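Chromosome partition protein Smc (Pyrococcus furiosus, PDB 3KTA) is probably required for chromosome condensation and partitioning, this chain being the N-terminal part of the ABC-type ATPase head of the SMC homodimer. Local coordinates at residues R91-D96 with T131-S136. Numbering follows the deposited sequence.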
ATOM      1  N   ARG A  91      15.638   6.528 -13.216  1.00 17.70           N
ATOM      2  CA  ARG A  91      16.785   5.694 -12.859  1.00 16.35           C
ATOM      3  C   ARG A  91      16.822   5.337 -11.372  1.00 19.38           C
ATOM      4  O   ARG A  91      17.890   5.179 -10.778  1.00 19.31           O
ATOM      5  CB  ARG A  91      18.104   6.327 -13.338  1.00 20.95           C
ATOM      6  CG  ARG A  91      18.196   6.385 -14.866  1.00 18.88           C
ATOM      7  CD  ARG A  91      18.164   4.977 -15.450  1.00 20.10           C
ATOM      8  NE  ARG A  91      18.485   4.925 -16.873  1.00 20.50           N
ATOM      9  CZ  ARG A  91      17.609   5.079 -17.866  1.00 21.93           C
ATOM     10  NH1 ARG A  91      16.323   5.304 -17.617  1.00 21.19           N
ATOM     11  NH2 ARG A  91      18.024   5.004 -19.128  1.00 25.19           N
ATOM     12  N   GLY A  92      15.639   5.182 -10.780  1.00 17.03           N
ATOM     13  CA  GLY A  92      15.558   4.658  -9.435  1.00 16.53           C
ATOM     14  C   GLY A  92      16.144   3.256  -9.359  1.00 17.25           C
ATOM     15  O   GLY A  92      16.817   2.919  -8.389  1.00 19.98           O
ATOM     16  N   PHE A  93      15.867   2.430 -10.366  1.00 18.82           N
ATOM     17  CA  PHE A  93      16.511   1.122 -10.473  1.00 20.21           C
ATOM     18  C   PHE A  93      17.899   1.337 -11.053  1.00 18.66           C
ATOM     19  O   PHE A  93      18.068   2.119 -12.003  1.00 18.83           O
ATOM     20  CB  PHE A  93      15.752   0.188 -11.427  1.00 16.75           C
ATOM     21  CG  PHE A  93      14.452  -0.329 -10.882  1.00 19.72           C
ATOM     22  CD1 PHE A  93      13.261   0.316 -11.170  1.00 18.92           C
ATOM     23  CD2 PHE A  93      14.419  -1.475 -10.115  1.00 20.34           C
ATOM     24  CE1 PHE A  93      12.054  -0.164 -10.683  1.00 20.21           C
ATOM     25  CE2 PHE A  93      13.216  -1.959  -9.622  1.00 22.45           C
ATOM     26  CZ  PHE A  93      12.037  -1.293  -9.898  1.00 20.62           C
ATOM     27  N   PRO A  94      18.893   0.627 -10.509  1.00 19.01           N
ATOM     28  CA  PRO A  94      20.264   0.721 -11.024  1.00 20.28           C
ATOM     29  C   PRO A  94      20.425  -0.084 -12.310  1.00 23.48           C
ATOM     30  O   PRO A  94      21.286  -0.967 -12.412  1.00 23.50           O
ATOM     31  CB  PRO A  94      21.096   0.121  -9.896  1.00 22.58           C
ATOM     32  CG  PRO A  94      20.181  -0.882  -9.257  1.00 22.96           C
ATOM     33  CD  PRO A  94      18.789  -0.281  -9.352  1.00 19.14           C
ATOM     34  N   ILE A  95      19.577   0.230 -13.282  1.00 20.05           N
ATOM     35  CA  ILE A  95      19.550  -0.431 -14.578  1.00 20.51           C
ATOM     36  C   ILE A  95      19.372   0.667 -15.616  1.00 23.82           C
ATOM     37  O   ILE A  95      18.478   1.506 -15.477  1.00 22.30           O
ATOM     38  CB  ILE A  95      18.360  -1.404 -14.693  1.00 22.16           C
ATOM     39  CG1 ILE A  95      18.483  -2.541 -13.674  1.00 22.83           C
ATOM     40  CG2 ILE A  95      18.251  -1.966 -16.111  1.00 23.54           C
ATOM     41  CD1 ILE A  95      17.257  -3.440 -13.624  1.00 24.06           C
ATOM     42  N   ASP A  96      20.221   0.671 -16.643  1.00 21.62           N
ATOM     43  CA  ASP A  96      20.214   1.742 -17.631  1.00 22.30           C
ATOM     44  C   ASP A  96      19.128   1.534 -18.676  1.00 24.93           C
ATOM     45  O   ASP A  96      19.407   1.478 -19.877  1.00 26.20           O
ATOM     46  CB  ASP A  96      21.585   1.858 -18.313  1.00 25.89           C
ATOM     47  CG  ASP A  96      21.750   3.164 -19.074  0.75 28.45           C
ATOM     48  OD1 ASP A  96      20.869   4.041 -18.963  1.00 28.38           O
ATOM     49  OD2 ASP A  96      22.765   3.316 -19.785  0.48 29.22           O
ATOM     50  N   THR A 131      15.499  -3.593  -3.719  1.00 19.54           N
ATOM     51  CA  THR A 131      16.047  -2.924  -2.544  1.00 22.57           C
ATOM     52  C   THR A 131      16.793  -1.643  -2.934  1.00 22.93           C
ATOM     53  O   THR A 131      16.638  -0.601  -2.289  1.00 22.91           O
ATOM     54  CB  THR A 131      16.969  -3.884  -1.756  1.00 21.19           C
ATOM     55  OG1 THR A 131      16.170  -4.928  -1.183  1.00 25.24           O
ATOM     56  CG2 THR A 131      17.714  -3.145  -0.646  1.00 29.36           C
ATOM     57  N   ALA A 132      17.589  -1.724  -4.001  1.00 19.92           N
ATOM     58  CA  ALA A 132      18.329  -0.576  -4.506  1.00 21.95           C
ATOM     59  C   ALA A 132      17.378   0.535  -4.911  1.00 23.93           C
ATOM     60  O   ALA A 132      17.687   1.714  -4.766  1.00 26.95           O
ATOM     61  CB  ALA A 132      19.200  -0.985  -5.687  1.00 26.20           C
ATOM     62  N   ALA A 133      16.206   0.139  -5.401  1.00 25.96           N
ATOM     63  CA  ALA A 133      15.195   1.076  -5.880  1.00 26.39           C
ATOM     64  C   ALA A 133      14.255   1.523  -4.770  1.00 28.53           C
ATOM     65  O   ALA A 133      13.321   2.293  -5.012  1.00 28.64           O
ATOM     66  CB  ALA A 133      14.392   0.432  -7.003  1.00 22.83           C
HETATM   67  N   MSE A 134      14.488   1.013  -3.562  1.00 28.11           N
HETATM   68  CA  MSE A 134      13.684   1.355  -2.392  1.00 27.61           C
HETATM   69  C   MSE A 134      12.277   0.737  -2.413  1.00 31.72           C
HETATM   70  O   MSE A 134      11.313   1.383  -2.009  1.00 34.60           O
HETATM   71  CB  MSE A 134      13.589   2.880  -2.246  1.00 34.24           C
HETATM   72  CG  MSE A 134      14.009   3.395  -0.889  1.00 37.81           C
HETATM   73 SE   MSE A 134      15.940   3.433  -0.687  0.45 41.00          SE
HETATM   74  CE  MSE A 134      16.311   5.077  -1.651  1.00 24.56           C
ATOM     75  N   ILE A 135      12.178  -0.513  -2.875  1.00 26.24           N
ATOM     76  CA  ILE A 135      10.909  -1.250  -2.992  1.00 23.31           C
ATOM     77  C   ILE A 135      11.017  -2.647  -2.363  1.00 25.44           C
ATOM     78  O   ILE A 135      11.997  -3.347  -2.591  1.00 27.27           O
ATOM     79  CB  ILE A 135      10.522  -1.409  -4.491  1.00 23.16           C
ATOM     80  CG1 ILE A 135      10.315  -0.043  -5.148  1.00 24.48           C
ATOM     81  CG2 ILE A 135       9.279  -2.291  -4.649  1.00 22.49           C
ATOM     82  CD1 ILE A 135      10.162  -0.088  -6.654  1.00 25.24           C
ATOM     83  N   SER A 136      10.023  -3.060  -1.567  1.00 26.48           N
ATOM     84  CA  SER A 136      10.002  -4.421  -1.011  1.00 26.82           C
ATOM     85  C   SER A 136       8.582  -4.962  -0.845  1.00 29.64           C
ATOM     86  O   SER A 136       7.643  -4.197  -0.665  1.00 26.91           O
ATOM     87  CB  SER A 136      10.735  -4.478   0.338  1.00 31.41           C
ATOM     88  OG  SER A 136      10.015  -3.787   1.348  1.00 35.42           O
TER
HETATM   89  O   HOH W   1      17.189   4.199  -5.787  1.00 32.17           O
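The methyl of A133 sits over one face of the F93 ring, 3.8 Å from A133 CB to the ring centroid and 18° off the ring normal. This CH-pi contact is displaced toward the CD2/CE2 rim, where A133 CB lies 3.6 Å from F93 CD2. At the far end of the ring, F93 CZ meets I135 CD1 at 3.9 Å, the two side chains crossing at about a right angle. With CG anti to its own carbonyl carbon (chi1 -73°), F93 brings its ring back toward A133 although its CB points away. P94 lies alongside A132, P94 CG 3.7 Å from A132 CB, on the exposed side of the contact. No direct hydrogen bond joins the two segments; instead, one water donates to both G92 O (2.9 Å) and A132 O (2.7 Å). A133 CA also makes a CA-H...O contact with G92 O at 3.5 Å. The helical partner, away from the nucleotide site, is the C-terminal end of helix 123-132 in the SMC ATPase head, which closes in a Schellman motif with M134 at positive phi, while residues 91-96 belong to the connection between antiparallel strands 80-87 and 99-106. Around the F93 ring pack V100 and L130, and the ring of F86 meets it with planes at about 60°; F93 N bonds to N88 OD1. P94 centres an inverse gamma turn, I95 N bonding back to F93 O at 2.7 Å. Beyond it, R91 grips D96 OD1 side-on through NE and NH2, the oxygen close to the guanidinium plane, while NH1 turns to D98 and N88 O.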